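Local coordinates for acetylglutamate kinase (Streptococcus mutans, PDB 3L86), which probably catalyses the ATP-dependent phosphorylation of N-acetyl-L-glutamate, the second step of the route from glutamate to N-acetylornithine in arginine biosynthesis, at residues N214-L219 with I266-L271; I38-I43 with L204-L209; A143-K148 with E185-N190. All coordinates share one frame; numbering follows the deposited sequence.

Interaction 1 of 3, residues N214-L219 with I266-L271; sequences NVKGVL and IGDNLL. With ADP (adenosine-5'-diphosphate), chain B.
One wall of the nucleotide pocket of this amino acid kinase is the loop 214-219, whose back is tied by Lys-216 to Asp-268, just past the strand end at Gly-267. Lys-216 leads away from 266-271 at first, then bends at its last torsion (chi4 -82°), bringing NZ to 2.8 Å from Asp-268 OD2 in a salt bridge, on the syn side and 24° out of the carboxylate plane. The other oxygen, Asp-268 OD1, takes an almost straight bond from Asn-269 ND2 (3.0 Å), so the carboxylate is gripped at both oxygens and its rotation is fixed. Asn-269 OD1 in turn accepts from Leu-271 N, an Asx turn. A water accepts from Asp-268 N (3.0 Å) and can donate to Lys-216 O, linking the two backbones, which approach to 4.5 Å between the CA atoms of Gly-217 and Gly-267; a side chain on Gly-267 would run into Lys-216 O. Towards ADP the same loop reads adenine by its backbone: Leu-219 N donates to ADP N1 at 3.1 Å, nearly straight, and ADP N6 donates to Leu-219 O, also at 3.1 Å. Val-215 CG1 packs 3.9 Å from ADP C2. Deeper in, Val-218 CG2 lies 4.2 Å from Ile-266 CG2, beside Ile-250 of helix 246-258.

Interaction 2 of 3, residues I38-I43 with L204-L209; sequences IIVIKI and LAADKL
Asp-207 meets the first residue of strand 38-43 with nearly every atom of its side chain. Its CB lies 3.4 Å from Ile-38 O and its CG 3.7 Å from the same oxygen; with CG beside the backbone N (chi1 -63°), the carboxylate comes alongside Ile-38, and OD1 at the tip accepts from Ile-38 N at 3.2 Å. That N-H comes from above the carboxylate plane, 60° out of it. The return bond, Asp-207 N to Ile-38 O at 2.9 Å, makes a two-way grip on one residue, and weak bonds reach OD1 from Asp-37 N and OD2 from Lys-36 N. Here helix 193-203 has ended in a Schellman motif at Ala-205, and the chain turns into strand 208-212, parallel to 38-43 in the central sheet of the amino acid kinase fold. Val-40 N then donates to Lys-208 O at 3.1 Å. On the sheet face covered by helix 193-203, Leu-209 CD1 meets Val-40 CG1 at 3.8 Å. Ala-206 CB sits against both Ile-38 CG2 (3.9 Å) and Val-40 CG2 (4.1 Å). Further along the strand, Lys-42, a predicted transition-state stabiliser, carries its amine away from 204-209 to the ADP site, where Lys-249 lies close to it.

Interaction 3 of 3, residues A143-K148 with E185-N190; sequences ADYLDK and EGDMLN. With NLG (N-acetyl-L-glutamate), chain C.
Tyr-145 and Leu-189 cross at about a right angle, and their meeting is the heart of this contact. With CG beside the backbone N (chi1 -64°) the ring reaches Leu-189, whose CD2 comes obliquely to CE1 and CZ, 3.7 Å from Tyr-145 CE1. The other branch of the leucine, CD1, turns to the backbone of the strand and lies 3.6 Å from Asp-144 C and 4.1 Å from Ala-143 CB. One leucine thus straddles three consecutive residues. Asp-187 approaches the ring end obliquely, its carboxylate plane turned 63° from the ring plane, with OD1 4.0 Å from Tyr-145 OH. Over the centre of one ring face stands Lys-148 CE, 3.4 Å above the plane. The backbone just before the ring is steadied by Asp-144 OD1, which accepts from Tyr-145 N at 2.8 Å. These two strand segments, 143-145 and 188-190, run at 72° to each other; the first belongs to the antiparallel pair 141-145 and 155-160, the second to the central sheet. Next along, Asn-190 points into the substrate pocket, its ND2 donating to the acetyl oxygen O7 of N-acetylglutamate at 3.3 Å. The close contacts are apolar, Asp-187 OD1 and Tyr-145 OH being near but not bonded, which implies that side-chain fit joins the two segments, while directional bonds come from neighbours such as Tyr-182 and Tyr-153.

In the fold
The three contacts show how one amino acid kinase fold spreads its two ligand sites over a shared sheet. Along the chain, 38-43 comes first; interaction 3 lies wholly between the two segments of interaction 2, and interaction 1 follows. Interactions 1 and 2 have centres 16 Å apart and meet where Leu-270 CD2 packs on Ile-41 CG2 at 4.0 Å; strand 208-212 lies between 38-43 and 263-267 in the sheet. Interaction 3 lies farther off, its centre 25 Å from that of interaction 2 and 30 Å from that of interaction 1, on the opposite side of the chain's centre from the latter. The nucleotide is thus handled at interaction 1 and the acetylglutamate beside interaction 3.

Interaction 1 of 3, residues N214-L219 with I266-L271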
# COMPACT_ATOMS: atom_id res chain seq x y z
N ASN A 214 -2.78 4.94 10.41
CA ASN A 214 -3.01 5.03 11.86
C ASN A 214 -3.29 6.48 12.34
O ASN A 214 -2.95 6.89 13.48
CB ASN A 214 -1.87 4.32 12.64
CG ASN A 214 -0.54 5.03 12.53
OD1 ASN A 214 -0.28 5.74 11.55
ND2 ASN A 214 0.28 4.94 13.59
N VAL A 215 -3.91 7.26 11.45
CA VAL A 215 -4.43 8.59 11.74
C VAL A 215 -5.81 8.65 11.13
O VAL A 215 -6.09 7.91 10.15
CB VAL A 215 -3.46 9.72 11.25
CG1 VAL A 215 -3.21 9.63 9.72
CG2 VAL A 215 -4.00 11.05 11.62
N LYS A 216 -6.69 9.50 11.67
CA LYS A 216 -8.08 9.57 11.19
C LYS A 216 -8.37 10.29 9.87
O LYS A 216 -9.49 10.16 9.31
CB LYS A 216 -9.01 10.07 12.31
CG LYS A 216 -9.01 9.03 13.45
CD LYS A 216 -10.13 9.23 14.48
CE LYS A 216 -10.10 8.10 15.56
NZ LYS A 216 -10.77 6.79 15.16
N GLY A 217 -7.37 10.95 9.31
CA GLY A 217 -7.59 11.63 8.05
C GLY A 217 -6.32 12.42 7.82
O GLY A 217 -5.31 12.21 8.52
N VAL A 218 -6.33 13.30 6.81
CA VAL A 218 -5.27 14.30 6.65
C VAL A 218 -5.67 15.46 7.57
O VAL A 218 -6.77 15.99 7.46
CB VAL A 218 -5.28 14.86 5.20
CG1 VAL A 218 -4.12 15.89 5.01
CG2 VAL A 218 -5.14 13.68 4.17
N LEU A 219 -4.77 15.87 8.45
CA LEU A 219 -5.06 16.85 9.49
C LEU A 219 -4.51 18.23 9.06
O LEU A 219 -3.45 18.31 8.42
CB LEU A 219 -4.39 16.40 10.78
CG LEU A 219 -4.63 14.92 11.16
CD1 LEU A 219 -3.97 14.67 12.44
CD2 LEU A 219 -6.12 14.63 11.30
N ILE A 266 -8.36 8.32 2.66
CA ILE A 266 -7.30 8.25 3.68
C ILE A 266 -7.93 8.34 5.12
O ILE A 266 -8.63 9.34 5.46
CB ILE A 266 -6.25 9.39 3.45
CG1 ILE A 266 -5.52 9.16 2.11
CG2 ILE A 266 -5.21 9.49 4.61
CD1 ILE A 266 -4.57 10.30 1.69
N GLY A 267 -7.71 7.32 5.95
CA GLY A 267 -8.24 7.26 7.36
C GLY A 267 -7.84 5.94 8.07
O GLY A 267 -7.01 5.16 7.58
N ASP A 268 -8.41 5.69 9.24
CA ASP A 268 -8.01 4.53 10.03
C ASP A 268 -8.99 3.35 9.88
O ASP A 268 -8.93 2.39 10.65
CB ASP A 268 -7.78 4.90 11.51
CG ASP A 268 -9.09 5.10 12.33
OD1 ASP A 268 -10.18 5.04 11.75
OD2 ASP A 268 -9.02 5.32 13.59
N ASN A 269 -9.89 3.43 8.91
CA ASN A 269 -10.92 2.37 8.71
C ASN A 269 -11.35 2.31 7.23
O ASN A 269 -10.89 3.10 6.42
CB ASN A 269 -12.17 2.56 9.62
CG ASN A 269 -12.99 3.84 9.31
OD1 ASN A 269 -14.00 3.81 8.57
ND2 ASN A 269 -12.57 4.97 9.92
N LEU A 270 -12.29 1.43 6.91
CA LEU A 270 -12.70 1.26 5.49
C LEU A 270 -13.74 2.24 4.97
O LEU A 270 -14.00 2.24 3.74
CB LEU A 270 -13.27 -0.18 5.30
CG LEU A 270 -12.27 -1.32 5.46
CD1 LEU A 270 -12.95 -2.72 5.58
CD2 LEU A 270 -11.21 -1.27 4.33
N LEU A 271 -14.37 3.04 5.85
CA LEU A 271 -15.59 3.82 5.45
C LEU A 271 -15.52 5.36 5.62
O LEU A 271 -16.02 6.11 4.75
CB LEU A 271 -16.86 3.28 6.16
CG LEU A 271 -17.23 1.78 6.13
CD1 LEU A 271 -18.41 1.48 7.14
CD2 LEU A 271 -17.51 1.20 4.71
PB ADP B . 1.65 4.08 7.16
O1B ADP B . 2.10 4.28 5.74
O2B ADP B . 0.14 3.88 7.34
O3B ADP B . 2.41 2.98 7.81
PA ADP B . 3.17 6.57 7.78
O1A ADP B . 3.82 6.93 9.11
O2A ADP B . 4.09 6.22 6.65
O3A ADP B . 2.01 5.42 8.01
O5' ADP B . 2.27 7.86 7.42
C5' ADP B . 1.25 8.29 8.36
C4' ADP B . 1.84 9.42 9.26
O4' ADP B . 2.09 10.66 8.56
C3' ADP B . 0.94 9.83 10.43
O3' ADP B . 1.11 8.88 11.47
C2' ADP B . 1.52 11.17 10.86
O2' ADP B . 2.53 10.89 11.82
C1' ADP B . 2.27 11.66 9.62
N9 ADP B . 1.72 12.96 9.14
C8 ADP B . 2.50 13.99 8.72
N7 ADP B . 1.72 15.02 8.30
C5 ADP B . 0.43 14.64 8.49
C6 ADP B . -0.89 15.25 8.31
N6 ADP B . -1.01 16.48 7.75
N1 ADP B . -2.00 14.51 8.60
C2 ADP B . -1.92 13.29 9.10
N3 ADP B . -0.75 12.68 9.31
C4 ADP B . 0.44 13.29 9.04
O HOH W 1 -10.55 7.71 9.67

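Interaction 2 of 3, residues I38-I43 with L204-L209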
# COMPACT_ATOMS: atom_id res chain seq x y z
N ILE A 38 -14.68 -3.35 -8.23
CA ILE A 38 -13.28 -3.61 -7.87
C ILE A 38 -12.87 -2.52 -6.86
O ILE A 38 -12.99 -1.30 -7.18
CB ILE A 38 -12.31 -3.48 -9.08
CG1 ILE A 38 -12.54 -4.64 -10.05
CG2 ILE A 38 -10.87 -3.57 -8.62
CD1 ILE A 38 -11.50 -4.75 -11.20
N ILE A 39 -12.40 -2.95 -5.68
CA ILE A 39 -11.74 -2.06 -4.70
C ILE A 39 -10.33 -2.57 -4.27
O ILE A 39 -10.14 -3.76 -3.94
CB ILE A 39 -12.61 -1.94 -3.43
CG1 ILE A 39 -14.01 -1.38 -3.79
CG2 ILE A 39 -11.92 -1.11 -2.32
CD1 ILE A 39 -14.99 -1.51 -2.57
N VAL A 40 -9.35 -1.67 -4.35
CA VAL A 40 -8.00 -1.94 -3.81
C VAL A 40 -7.90 -1.37 -2.38
O VAL A 40 -8.24 -0.20 -2.15
CB VAL A 40 -6.90 -1.36 -4.75
CG1 VAL A 40 -5.45 -1.52 -4.14
CG2 VAL A 40 -7.00 -2.08 -6.17
N ILE A 41 -7.52 -2.22 -1.42
CA ILE A 41 -7.27 -1.82 -0.01
C ILE A 41 -5.77 -1.91 0.32
O ILE A 41 -5.21 -3.01 0.34
CB ILE A 41 -8.05 -2.70 0.95
CG1 ILE A 41 -9.56 -2.57 0.60
CG2 ILE A 41 -7.80 -2.32 2.46
CD1 ILE A 41 -10.33 -3.86 0.67
N LYS A 42 -5.15 -0.77 0.63
CA LYS A 42 -3.76 -0.75 1.08
C LYS A 42 -3.74 -0.61 2.62
O LYS A 42 -4.41 0.24 3.21
CB LYS A 42 -3.07 0.44 0.40
CG LYS A 42 -1.53 0.54 0.49
CD LYS A 42 -0.97 0.65 1.91
CE LYS A 42 -1.10 2.01 2.57
NZ LYS A 42 0.19 2.13 3.43
N ILE A 43 -2.99 -1.47 3.28
CA ILE A 43 -3.00 -1.53 4.77
C ILE A 43 -1.59 -1.17 5.28
O ILE A 43 -0.59 -1.87 4.91
CB ILE A 43 -3.50 -2.97 5.29
CG1 ILE A 43 -4.87 -3.32 4.75
CG2 ILE A 43 -3.62 -3.04 6.86
CD1 ILE A 43 -5.20 -4.83 4.73
N LEU A 204 -5.74 -1.97 -12.68
CA LEU A 204 -7.07 -2.60 -12.70
C LEU A 204 -8.26 -1.68 -13.03
O LEU A 204 -9.40 -2.14 -13.11
CB LEU A 204 -7.34 -3.27 -11.35
CG LEU A 204 -6.30 -4.35 -10.98
CD1 LEU A 204 -6.56 -4.94 -9.62
CD2 LEU A 204 -6.30 -5.45 -12.07
N ALA A 205 -8.01 -0.40 -13.25
CA ALA A 205 -9.09 0.59 -13.35
C ALA A 205 -10.09 0.37 -12.19
O ALA A 205 -11.30 0.17 -12.44
CB ALA A 205 -9.81 0.50 -14.70
N ALA A 206 -9.59 0.42 -10.95
CA ALA A 206 -10.46 0.25 -9.75
C ALA A 206 -11.52 1.35 -9.55
O ALA A 206 -11.34 2.46 -9.99
CB ALA A 206 -9.58 0.12 -8.45
N ASP A 207 -12.66 1.00 -8.92
CA ASP A 207 -13.65 2.00 -8.54
C ASP A 207 -13.11 2.92 -7.48
O ASP A 207 -13.42 4.11 -7.49
CB ASP A 207 -14.93 1.33 -7.96
CG ASP A 207 -15.64 0.46 -8.97
OD1 ASP A 207 -16.25 -0.56 -8.60
OD2 ASP A 207 -15.58 0.76 -10.17
N LYS A 208 -12.32 2.37 -6.54
CA LYS A 208 -11.89 3.11 -5.36
C LYS A 208 -10.61 2.49 -4.76
O LYS A 208 -10.41 1.26 -4.80
CB LYS A 208 -13.01 3.03 -4.30
CG LYS A 208 -12.68 3.77 -2.98
CD LYS A 208 -13.87 3.74 -2.01
CE LYS A 208 -13.69 4.74 -0.89
NZ LYS A 208 -14.88 4.70 0.02
N LEU A 209 -9.75 3.35 -4.21
CA LEU A 209 -8.56 2.94 -3.41
C LEU A 209 -8.69 3.47 -1.93
O LEU A 209 -9.00 4.67 -1.70
CB LEU A 209 -7.28 3.52 -4.06
CG LEU A 209 -5.95 3.52 -3.26
CD1 LEU A 209 -5.49 2.05 -2.98
CD2 LEU A 209 -4.82 4.28 -4.03

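Interaction 3 of 3, residues A143-K148 with E185-N190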
# COMPACT_ATOMS: atom_id res chain seq x y z
N ALA A 143 9.75 -3.44 -11.52
CA ALA A 143 10.28 -2.16 -11.02
C ALA A 143 11.68 -1.80 -11.58
O ALA A 143 12.33 -2.64 -12.19
CB ALA A 143 10.37 -2.21 -9.47
N ASP A 144 12.12 -0.56 -11.36
CA ASP A 144 13.51 -0.14 -11.63
C ASP A 144 14.00 0.74 -10.44
O ASP A 144 13.19 1.14 -9.63
CB ASP A 144 13.59 0.69 -12.91
CG ASP A 144 14.94 0.59 -13.61
OD1 ASP A 144 15.98 0.17 -12.98
OD2 ASP A 144 14.95 0.88 -14.82
N TYR A 145 15.32 1.01 -10.35
CA TYR A 145 15.92 1.82 -9.24
C TYR A 145 15.48 3.25 -9.38
O TYR A 145 15.59 3.82 -10.46
CB TYR A 145 17.47 1.79 -9.35
CG TYR A 145 18.02 0.40 -9.16
CD1 TYR A 145 18.40 -0.03 -7.93
CD2 TYR A 145 18.09 -0.51 -10.24
CE1 TYR A 145 18.87 -1.33 -7.73
CE2 TYR A 145 18.55 -1.82 -10.04
CZ TYR A 145 18.95 -2.19 -8.77
OH TYR A 145 19.45 -3.43 -8.49
N LEU A 146 14.97 3.80 -8.31
CA LEU A 146 14.57 5.15 -8.29
C LEU A 146 15.76 6.11 -8.54
O LEU A 146 15.64 7.01 -9.28
CB LEU A 146 13.83 5.45 -6.98
CG LEU A 146 13.16 6.81 -6.77
CD1 LEU A 146 12.28 7.23 -7.94
CD2 LEU A 146 12.42 6.95 -5.46
N ASP A 147 16.89 5.82 -7.90
CA ASP A 147 18.13 6.63 -7.86
C ASP A 147 19.13 5.95 -6.96
O ASP A 147 19.20 6.21 -5.80
CB ASP A 147 17.85 8.08 -7.38
CG ASP A 147 19.13 8.98 -7.30
OD1 ASP A 147 20.24 8.57 -7.62
OD2 ASP A 147 18.93 10.13 -6.91
N LYS A 148 19.86 5.03 -7.55
CA LYS A 148 20.80 4.17 -6.83
C LYS A 148 21.72 4.91 -5.91
O LYS A 148 21.82 4.54 -4.83
CB LYS A 148 21.65 3.30 -7.75
CG LYS A 148 21.31 1.91 -7.91
CD LYS A 148 22.21 1.31 -8.99
CE LYS A 148 21.75 -0.02 -9.50
NZ LYS A 148 22.80 -0.90 -10.09
N GLU A 185 16.75 -7.40 -14.32
CA GLU A 185 17.79 -8.42 -14.08
C GLU A 185 17.44 -9.47 -12.99
O GLU A 185 18.17 -10.44 -12.75
CB GLU A 185 19.13 -7.74 -13.76
CG GLU A 185 19.58 -6.75 -14.85
CD GLU A 185 19.01 -5.34 -14.65
OE1 GLU A 185 18.29 -5.09 -13.65
OE2 GLU A 185 19.31 -4.47 -15.50
N GLY A 186 16.32 -9.25 -12.30
CA GLY A 186 15.86 -10.24 -11.36
C GLY A 186 16.17 -9.93 -9.93
O GLY A 186 15.98 -10.79 -9.05
N ASP A 187 16.64 -8.71 -9.66
CA ASP A 187 16.91 -8.32 -8.29
C ASP A 187 15.64 -7.78 -7.58
O ASP A 187 14.92 -6.97 -8.15
CB ASP A 187 18.03 -7.26 -8.31
CG ASP A 187 19.36 -7.85 -8.87
OD1 ASP A 187 20.01 -7.20 -9.68
OD2 ASP A 187 19.72 -9.00 -8.51
N MET A 188 15.43 -8.22 -6.34
CA MET A 188 14.37 -7.72 -5.47
C MET A 188 14.61 -6.28 -5.02
O MET A 188 15.69 -5.99 -4.54
CB MET A 188 14.23 -8.62 -4.24
CG MET A 188 12.81 -8.46 -3.60
SD MET A 188 12.57 -9.24 -1.97
CE MET A 188 12.40 -10.93 -2.43
N LEU A 189 13.59 -5.40 -5.11
CA LEU A 189 13.68 -3.98 -4.69
C LEU A 189 12.61 -3.60 -3.65
O LEU A 189 11.52 -4.16 -3.67
CB LEU A 189 13.55 -3.01 -5.91
CG LEU A 189 14.43 -3.22 -7.15
CD1 LEU A 189 14.22 -2.09 -8.21
CD2 LEU A 189 15.88 -3.31 -6.78
N ASN A 190 12.91 -2.62 -2.79
CA ASN A 190 12.00 -2.11 -1.73
C ASN A 190 11.12 -1.02 -2.36
O ASN A 190 11.66 -0.03 -2.89
CB ASN A 190 12.84 -1.59 -0.52
CG ASN A 190 12.00 -0.89 0.56
OD1 ASN A 190 10.78 -0.99 0.56
ND2 ASN A 190 12.67 -0.19 1.51
CA NLG C . 9.11 1.43 2.21
C NLG C . 9.98 2.26 1.45
OXT NLG C . 10.46 3.33 1.84
O NLG C . 10.36 2.26 0.34
CB NLG C . 8.32 0.11 2.23
CG NLG C . 7.29 -0.23 3.38
CD NLG C . 6.02 0.66 3.74
OE1 NLG C . 5.68 1.47 2.93
OE2 NLG C . 5.39 0.59 4.81
C7 NLG C . 9.89 1.36 4.43
C8 NLG C . 9.56 1.63 5.56
O7 NLG C . 10.91 0.83 4.06
N2 NLG C . 9.12 1.63 3.44